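Local coordinates for protein Niban 2 (Homo sapiens, PDB 7CTP) that may suppress apoptosis and may promote melanoma cell invasion in vitro, and in this fragment sets a PH domain among long helices, at residues A[116-121]-A[163-169]; A[193-197]-A[229-235]. All blocks are in the same frame, centred on the assembly; numbering follows the deposited sequence.

Contact 1 (A[116-121]-A[163-169])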
ATOM      1  N   ILE A 116      14.640  -4.046  10.518  1.00 29.43           N
ATOM      2  CA  ILE A 116      13.868  -2.857  10.149  1.00 25.00           C
ATOM      3  C   ILE A 116      12.773  -3.223   9.151  1.00 23.78           C
ATOM      4  O   ILE A 116      13.056  -3.756   8.070  1.00 24.30           O
ATOM      5  CB  ILE A 116      14.777  -1.767   9.563  1.00 24.76           C
ATOM      6  CG1 ILE A 116      15.840  -1.353  10.581  1.00 29.09           C
ATOM      7  CG2 ILE A 116      13.941  -0.564   9.143  1.00 26.44           C
ATOM      8  CD1 ILE A 116      17.031  -0.634   9.945  1.00 29.74           C
ATOM      9  N   ASN A 117      11.524  -2.926   9.508  1.00 23.35           N
ATOM     10  CA  ASN A 117      10.411  -2.932   8.566  1.00 24.18           C
ATOM     11  C   ASN A 117      10.240  -1.508   8.052  1.00 21.18           C
ATOM     12  O   ASN A 117      10.022  -0.585   8.841  1.00 22.34           O
ATOM     13  CB  ASN A 117       9.130  -3.438   9.240  1.00 31.13           C
ATOM     14  CG  ASN A 117       7.908  -3.395   8.325  1.00 25.38           C
ATOM     15  OD1 ASN A 117       7.517  -2.340   7.820  1.00 19.74           O
ATOM     16  ND2 ASN A 117       7.275  -4.550   8.137  1.00 23.51           N
ATOM     17  N   SER A 118      10.352  -1.319   6.737  1.00 21.44           N
ATOM     18  CA  SER A 118      10.461   0.022   6.168  1.00 20.19           C
ATOM     19  C   SER A 118       9.126   0.581   5.663  1.00 22.06           C
ATOM     20  O   SER A 118       9.119   1.515   4.856  1.00 19.18           O
ATOM     21  CB  SER A 118      11.507   0.020   5.050  1.00 21.34           C
ATOM     22  OG  SER A 118      11.174  -0.922   4.050  1.00 24.17           O
ATOM     23  N   ALA A 119       7.996   0.050   6.126  1.00 19.44           N
ATOM     24  CA  ALA A 119       6.713   0.621   5.724  1.00 20.74           C
ATOM     25  C   ALA A 119       6.654   2.095   6.119  1.00 19.19           C
ATOM     26  O   ALA A 119       7.042   2.466   7.230  1.00 19.54           O
ATOM     27  CB  ALA A 119       5.557  -0.148   6.366  1.00 21.82           C
ATOM     28  N   GLY A 120       6.179   2.933   5.199  1.00 20.94           N
ATOM     29  CA  GLY A 120       6.023   4.346   5.467  1.00 20.19           C
ATOM     30  C   GLY A 120       7.281   5.172   5.317  1.00 21.74           C
ATOM     31  O   GLY A 120       7.235   6.394   5.541  1.00 19.99           O
ATOM     32  N   TYR A 121       8.403   4.554   4.952  1.00 18.10           N
ATOM     33  CA  TYR A 121       9.660   5.272   4.815  1.00 19.87           C
ATOM     34  C   TYR A 121       9.809   5.847   3.410  1.00 20.03           C
ATOM     35  O   TYR A 121       9.131   5.430   2.462  1.00 21.41           O
ATOM     36  CB  TYR A 121      10.854   4.357   5.131  1.00 19.28           C
ATOM     37  CG  TYR A 121      11.155   4.258   6.611  1.00 20.71           C
ATOM     38  CD1 TYR A 121      10.440   3.388   7.428  1.00 22.87           C
ATOM     39  CD2 TYR A 121      12.149   5.039   7.194  1.00 18.28           C
ATOM     40  CE1 TYR A 121      10.700   3.299   8.793  1.00 21.13           C
ATOM     41  CE2 TYR A 121      12.423   4.952   8.560  1.00 19.14           C
ATOM     42  CZ  TYR A 121      11.696   4.081   9.348  1.00 21.08           C
ATOM     43  OH  TYR A 121      11.965   4.006  10.708  1.00 21.73           O
ATOM     44  N   HIS A 163      11.033   8.658   7.990  1.00 19.40           N
ATOM     45  CA  HIS A 163       9.658   8.262   8.286  1.00 19.67           C
ATOM     46  C   HIS A 163       9.031   9.421   9.047  1.00 18.65           C
ATOM     47  O   HIS A 163       9.725  10.090   9.821  1.00 21.03           O
ATOM     48  CB  HIS A 163       9.648   6.961   9.119  1.00 16.41           C
ATOM     49  CG  HIS A 163       8.294   6.356   9.350  1.00 18.77           C
ATOM     50  ND1 HIS A 163       7.381   6.880  10.240  1.00 18.86           N
ATOM     51  CD2 HIS A 163       7.735   5.222   8.863  1.00 20.60           C
ATOM     52  CE1 HIS A 163       6.302   6.116  10.267  1.00 18.12           C
ATOM     53  NE2 HIS A 163       6.494   5.097   9.445  1.00 18.70           N
ATOM     54  N   PRO A 164       7.742   9.714   8.831  1.00 15.53           N
ATOM     55  CA  PRO A 164       7.167  10.892   9.507  1.00 17.99           C
ATOM     56  C   PRO A 164       7.166  10.789  11.020  1.00 24.34           C
ATOM     57  O   PRO A 164       7.200  11.833  11.691  1.00 21.66           O
ATOM     58  CB  PRO A 164       5.740  10.976   8.940  1.00 19.68           C
ATOM     59  CG  PRO A 164       5.447   9.587   8.420  1.00 20.31           C
ATOM     60  CD  PRO A 164       6.774   9.066   7.926  1.00 18.76           C
ATOM     61  N   TYR A 165       7.144   9.562  11.581  1.00 22.03           N
ATOM     62  CA  TYR A 165       6.967   9.355  13.023  1.00 20.86           C
ATOM     63  C   TYR A 165       8.034   8.472  13.654  1.00 24.50           C
ATOM     64  O   TYR A 165       8.348   8.658  14.834  1.00 21.80           O
ATOM     65  CB  TYR A 165       5.574   8.732  13.317  1.00 19.26           C
ATOM     66  CG  TYR A 165       4.433   9.420  12.606  1.00 23.27           C
ATOM     67  CD1 TYR A 165       4.174  10.770  12.812  1.00 26.52           C
ATOM     68  CD2 TYR A 165       3.640   8.732  11.703  1.00 24.48           C
ATOM     69  CE1 TYR A 165       3.152  11.404  12.152  1.00 23.65           C
ATOM     70  CE2 TYR A 165       2.601   9.366  11.033  1.00 26.98           C
ATOM     71  CZ  TYR A 165       2.377  10.706  11.266  1.00 28.60           C
ATOM     72  OH  TYR A 165       1.363  11.361  10.611  1.00 33.42           O
ATOM     73  N   ALA A 166       8.570   7.495  12.918  1.00 20.21           N
ATOM     74  CA  ALA A 166       9.523   6.543  13.472  1.00 23.59           C
ATOM     75  C   ALA A 166      10.955   7.045  13.254  1.00 25.03           C
ATOM     76  O   ALA A 166      11.184   8.088  12.641  1.00 24.44           O
ATOM     77  CB  ALA A 166       9.312   5.167  12.848  1.00 21.62           C
ATOM     78  N   ARG A 167      11.940   6.293  13.743  1.00 23.60           N
ATOM     79  CA  ARG A 167      13.289   6.838  13.730  1.00 28.05           C
ATOM     80  C   ARG A 167      13.849   6.841  12.310  1.00 22.42           C
ATOM     81  O   ARG A 167      13.364   6.149  11.412  1.00 20.77           O
ATOM     82  CB  ARG A 167      14.218   6.071  14.677  1.00 33.24           C
ATOM     83  CG  ARG A 167      14.677   4.713  14.201  1.00 31.21           C
ATOM     84  CD  ARG A 167      16.077   4.380  14.758  1.00 38.02           C
ATOM     85  NE  ARG A 167      17.144   5.003  13.966  1.00 63.30           N
ATOM     86  CZ  ARG A 167      18.450   4.945  14.247  1.00 54.59           C
ATOM     87  NH1 ARG A 167      19.336   5.550  13.451  1.00 40.93           N
ATOM     88  NH2 ARG A 167      18.874   4.287  15.318  1.00 49.06           N
ATOM     89  N   HIS A 168      14.861   7.667  12.107  1.00 20.39           N
ATOM     90  CA  HIS A 168      15.491   7.799  10.806  1.00 19.59           C
ATOM     91  C   HIS A 168      16.812   7.054  10.834  1.00 23.94           C
ATOM     92  O   HIS A 168      17.453   6.948  11.881  1.00 26.35           O
ATOM     93  CB  HIS A 168      15.720   9.265  10.444  1.00 20.44           C
ATOM     94  CG  HIS A 168      14.479  10.100  10.533  1.00 25.05           C
ATOM     95  ND1 HIS A 168      14.506  11.478  10.539  1.00 23.49           N
ATOM     96  CD2 HIS A 168      13.173   9.746  10.615  1.00 22.85           C
ATOM     97  CE1 HIS A 168      13.269  11.939  10.622  1.00 27.25           C
ATOM     98  NE2 HIS A 168      12.440  10.908  10.675  1.00 20.05           N
ATOM     99  N   TYR A 169      17.199   6.525   9.680  1.00 23.72           N
ATOM    100  CA  TYR A 169      18.429   5.758   9.533  1.00 22.85           C
ATOM    101  C   TYR A 169      19.333   6.441   8.524  1.00 22.97           C
ATOM    102  O   TYR A 169      18.861   6.951   7.505  1.00 22.11           O
ATOM    103  CB  TYR A 169      18.135   4.334   9.080  1.00 22.64           C
ATOM    104  CG  TYR A 169      17.288   3.561  10.049  1.00 25.13           C
ATOM    105  CD1 TYR A 169      17.863   2.913  11.131  1.00 29.34           C
ATOM    106  CD2 TYR A 169      15.912   3.485   9.892  1.00 26.58           C
ATOM    107  CE1 TYR A 169      17.088   2.198  12.031  1.00 27.80           C
ATOM    108  CE2 TYR A 169      15.132   2.772  10.781  1.00 26.89           C
ATOM    109  CZ  TYR A 169      15.727   2.129  11.846  1.00 28.83           C
ATOM    110  OH  TYR A 169      14.957   1.421  12.740  1.00 34.30           O
TER
HETATM  111  O   HOH W   1      11.896   1.980  12.539  1.00 37.88           O
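Tyr121 OH donates to Arg167 O at 2.7 Å and accepts a bond from water 1, so the phenol is gripped by two partners that fix where its end lies. The carbonyl bond is well formed: Tyr121 OH lies in the plane of that carbonyl group, with a C=O...O angle of 149°. Water 1 also bonds Tyr169 OH and so bridges the two phenols. With CG of Tyr121 anti to its carbonyl carbon (chi1 -84°), the ring runs across the side chain of His163, whose CB sits over the centre of one face, 3.5 Å from the Tyr121 ring centroid, a CH-pi contact. The imidazole itself meets the phenol ring obliquely, the planes 59° apart, and turns its edge to Ala119 O, which approaches His163 CD2 to 3.3 Å. Elsewhere on the imidazole's edge, His163 ND1 accepts from Tyr165 N in the ring plane, which should help to fix the rotation of the imidazole. A second CH-pi contact closes the other end: Ile116 CD1 lies 3.7 Å from the centroid of the Tyr169 ring, over a face, while Arg167 NE lies over the rim of the opposite face. Tyr121 OH reaches the edge of the same ring. Both segments belong to the PH domain, where they are largely loops: 116-121, with a type II turn from Ser118 to Tyr121, runs from the end of strand 114-116 to strand 122-124, whereas the loop 163-169 runs from strand 157-162 into the start of strand 169-173. Helix 176-194 packs on Ser118, and Ala166 touches helix 260-337.

Contact 2 (A[193-197]-A[229-235])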
ATOM      1  N   CYS A 193       6.901  -3.764   2.136  1.00 22.71           N
ATOM      2  CA  CYS A 193       6.347  -3.561   3.475  1.00 25.00           C
ATOM      3  C   CYS A 193       5.107  -2.677   3.463  1.00 22.68           C
ATOM      4  O   CYS A 193       4.229  -2.853   4.310  1.00 21.76           O
ATOM      5  CB  CYS A 193       7.415  -2.991   4.414  1.00 22.04           C
ATOM      6  SG  CYS A 193       8.825  -4.105   4.713  1.00 26.98           S
ATOM      7  N   ASN A 194       5.010  -1.730   2.526  1.00 23.61           N
ATOM      8  CA  ASN A 194       3.800  -0.911   2.427  1.00 21.27           C
ATOM      9  C   ASN A 194       2.583  -1.754   2.065  1.00 28.75           C
ATOM     10  O   ASN A 194       1.465  -1.445   2.487  1.00 24.74           O
ATOM     11  CB  ASN A 194       3.974   0.194   1.384  1.00 20.57           C
ATOM     12  CG  ASN A 194       4.766   1.369   1.900  1.00 21.50           C
ATOM     13  OD1 ASN A 194       5.003   1.493   3.101  1.00 22.47           O
ATOM     14  ND2 ASN A 194       5.165   2.257   0.990  1.00 22.71           N
ATOM     15  N   ASN A 195       2.787  -2.821   1.292  1.00 24.98           N
ATOM     16  CA  ASN A 195       1.713  -3.688   0.812  1.00 22.72           C
ATOM     17  C   ASN A 195       1.356  -4.712   1.892  1.00 26.06           C
ATOM     18  O   ASN A 195       1.455  -5.927   1.722  1.00 26.26           O
ATOM     19  CB  ASN A 195       2.168  -4.345  -0.486  1.00 25.39           C
ATOM     20  CG  ASN A 195       1.055  -5.074  -1.218  1.00 32.04           C
ATOM     21  OD1 ASN A 195      -0.039  -4.537  -1.408  1.00 28.18           O
ATOM     22  ND2 ASN A 195       1.361  -6.290  -1.691  1.00 27.81           N
ATOM     23  N   GLY A 196       0.946  -4.186   3.044  1.00 22.94           N
ATOM     24  CA  GLY A 196       0.801  -5.006   4.228  1.00 22.20           C
ATOM     25  C   GLY A 196      -0.556  -5.630   4.453  1.00 29.85           C
ATOM     26  O   GLY A 196      -0.688  -6.478   5.340  1.00 34.64           O
ATOM     27  N   ILE A 197      -1.568  -5.227   3.692  1.00 28.25           N
ATOM     28  CA  ILE A 197      -2.907  -5.815   3.787  1.00 28.75           C
ATOM     29  C   ILE A 197      -3.246  -6.427   2.432  1.00 33.98           C
ATOM     30  O   ILE A 197      -3.419  -5.681   1.458  1.00 37.52           O
ATOM     31  CB  ILE A 197      -3.954  -4.765   4.193  1.00 32.75           C
ATOM     32  CG1 ILE A 197      -3.629  -4.153   5.562  1.00 29.21           C
ATOM     33  CG2 ILE A 197      -5.350  -5.381   4.191  1.00 32.96           C
ATOM     34  CD1 ILE A 197      -4.504  -2.957   5.900  1.00 27.74           C
ATOM     35  N   CYS A 229      -0.369   2.797   4.727  1.00 23.03           N
ATOM     36  CA  CYS A 229       0.599   1.828   4.240  1.00 24.35           C
ATOM     37  C   CYS A 229       1.125   1.016   5.409  1.00 23.21           C
ATOM     38  O   CYS A 229       1.208   1.504   6.539  1.00 22.46           O
ATOM     39  CB  CYS A 229       1.772   2.507   3.521  1.00 26.28           C
ATOM     40  SG  CYS A 229       2.362   3.924   4.460  1.00 28.09           S
ATOM     41  N   GLY A 230       1.521  -0.213   5.106  1.00 22.04           N
ATOM     42  CA  GLY A 230       1.940  -1.162   6.110  1.00 19.63           C
ATOM     43  C   GLY A 230       0.788  -2.071   6.497  1.00 20.97           C
ATOM     44  O   GLY A 230      -0.251  -2.136   5.833  1.00 22.85           O
ATOM     45  N   ASN A 231       0.985  -2.786   7.600  1.00 22.78           N
ATOM     46  CA  ASN A 231      -0.054  -3.664   8.117  1.00 20.81           C
ATOM     47  C   ASN A 231      -1.010  -2.875   9.011  1.00 21.50           C
ATOM     48  O   ASN A 231      -0.871  -1.667   9.212  1.00 20.07           O
ATOM     49  CB  ASN A 231       0.569  -4.858   8.846  1.00 21.55           C
ATOM     50  CG  ASN A 231       1.449  -4.452  10.032  1.00 27.86           C
ATOM     51  OD1 ASN A 231       1.095  -3.578  10.820  1.00 22.33           O
ATOM     52  ND2 ASN A 231       2.611  -5.099  10.160  1.00 24.58           N
ATOM     53  N   GLU A 232      -2.008  -3.572   9.554  1.00 20.81           N
ATOM     54  CA  GLU A 232      -3.064  -2.892  10.303  1.00 21.17           C
ATOM     55  C   GLU A 232      -2.511  -2.117  11.495  1.00 18.34           C
ATOM     56  O   GLU A 232      -2.937  -0.983  11.766  1.00 18.60           O
ATOM     57  CB  GLU A 232      -4.104  -3.906  10.782  1.00 22.26           C
ATOM     58  CG  GLU A 232      -4.908  -4.533   9.672  1.00 27.38           C
ATOM     59  CD  GLU A 232      -4.329  -5.846   9.215  1.00 37.19           C
ATOM     60  OE1 GLU A 232      -5.120  -6.717   8.786  1.00 38.03           O
ATOM     61  OE2 GLU A 232      -3.090  -6.016   9.288  1.00 27.53           O
ATOM     62  N   VAL A 233      -1.595  -2.724  12.248  1.00 20.09           N
ATOM     63  CA  VAL A 233      -1.092  -2.054  13.448  1.00 20.20           C
ATOM     64  C   VAL A 233      -0.257  -0.829  13.071  1.00 20.16           C
ATOM     65  O   VAL A 233      -0.307   0.200  13.751  1.00 19.40           O
ATOM     66  CB  VAL A 233      -0.299  -3.037  14.329  1.00 22.83           C
ATOM     67  CG1 VAL A 233       0.229  -2.316  15.572  1.00 23.32           C
ATOM     68  CG2 VAL A 233      -1.187  -4.209  14.751  1.00 23.43           C
ATOM     69  N   GLN A 234       0.536  -0.929  12.000  1.00 18.71           N
ATOM     70  CA  GLN A 234       1.318   0.223  11.557  1.00 16.69           C
ATOM     71  C   GLN A 234       0.403   1.366  11.140  1.00 18.97           C
ATOM     72  O   GLN A 234       0.657   2.538  11.462  1.00 19.48           O
ATOM     73  CB  GLN A 234       2.225  -0.185  10.396  1.00 22.07           C
ATOM     74  CG  GLN A 234       3.372  -1.108  10.810  1.00 19.51           C
ATOM     75  CD  GLN A 234       4.192  -1.585   9.619  1.00 19.38           C
ATOM     76  OE1 GLN A 234       3.644  -2.078   8.638  1.00 20.71           O
ATOM     77  NE2 GLN A 234       5.512  -1.451   9.705  1.00 22.37           N
ATOM     78  N   ILE A 235      -0.672   1.045  10.425  1.00 16.82           N
ATOM     79  CA  ILE A 235      -1.597   2.078   9.973  1.00 18.69           C
ATOM     80  C   ILE A 235      -2.309   2.720  11.155  1.00 19.65           C
ATOM     81  O   ILE A 235      -2.478   3.946  11.209  1.00 17.45           O
ATOM     82  CB  ILE A 235      -2.591   1.489   8.956  1.00 19.58           C
ATOM     83  CG1 ILE A 235      -1.845   1.114   7.664  1.00 21.54           C
ATOM     84  CG2 ILE A 235      -3.757   2.459   8.710  1.00 18.63           C
ATOM     85  CD1 ILE A 235      -2.661   0.199   6.740  1.00 22.04           C
TER
HETATM   86  O   HOH W   2       4.494  -3.986   6.831  1.00 21.77           O
HETATM   87  O   HOH W   3      -1.531  -1.996   3.356  1.00 32.36           O
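This is a largely backbone-mediated contact between a helix end and a helix start: the last two residues of helix 176-194 and the loop after them meet the residues that lead into helix 232-252 and its first turn. The direct bond runs from Gly230 N to Asn194 O, 2.9 Å and nearly straight at the hydrogen (166°). Beside it, Gly230 CA points a C-H at Cys193 O, 3.4 Å away, so two carbonyls at the helix end face one glycine. Two waters extend the join: water 2 donates to both Cys193 O and Gln234 OE1, and water 3 lies 2.8 Å from Gly230 O, close to Asn194 O as well. Side chains add two patches. Asn194 OD1, whose polar partner is Gly120, lies 3.4 Å from Cys229 CB. In Ile197, with CG1 anti to the carbonyl carbon (chi1 -60°) and the chain extended beyond it, CD1 comes to 3.8 Å from Ile235 CD1; Phe208 of helix 204-218 touches both isoleucines. Within 229-235, Asn231 OD1 accepts from Gln234 N at 3.0 Å, and Gln234 OE1 receives Asn231 N at 2.9 Å on a lone pair. These reciprocal bonds define a capping box, the N-terminal motif that starts helix 232-252.

From the N terminus, the chain first passes through 116-121, and contact 1 closes when 163-169 returns to it; the 41 intervening residues include helix 127-134 and strands 122-124 and 157-162. Helix 176-194 then leads to 193-197, and contact 2 closes a second loop, around helix 204-218, at 229-235. The two loops follow in series, neither nested nor crossed, yet their centres are about 12 Å apart. They also touch: Gly120 N to Asn194 OD1 is 2.8 Å and Asn117 OD1 to Gln234 NE2 is 2.9 Å, both probable hydrogen bonds. Through these bonds the 116-121 loop of the PH domain is tied to the C-terminal end of helix 176-194 and the first turn of helix 232-252.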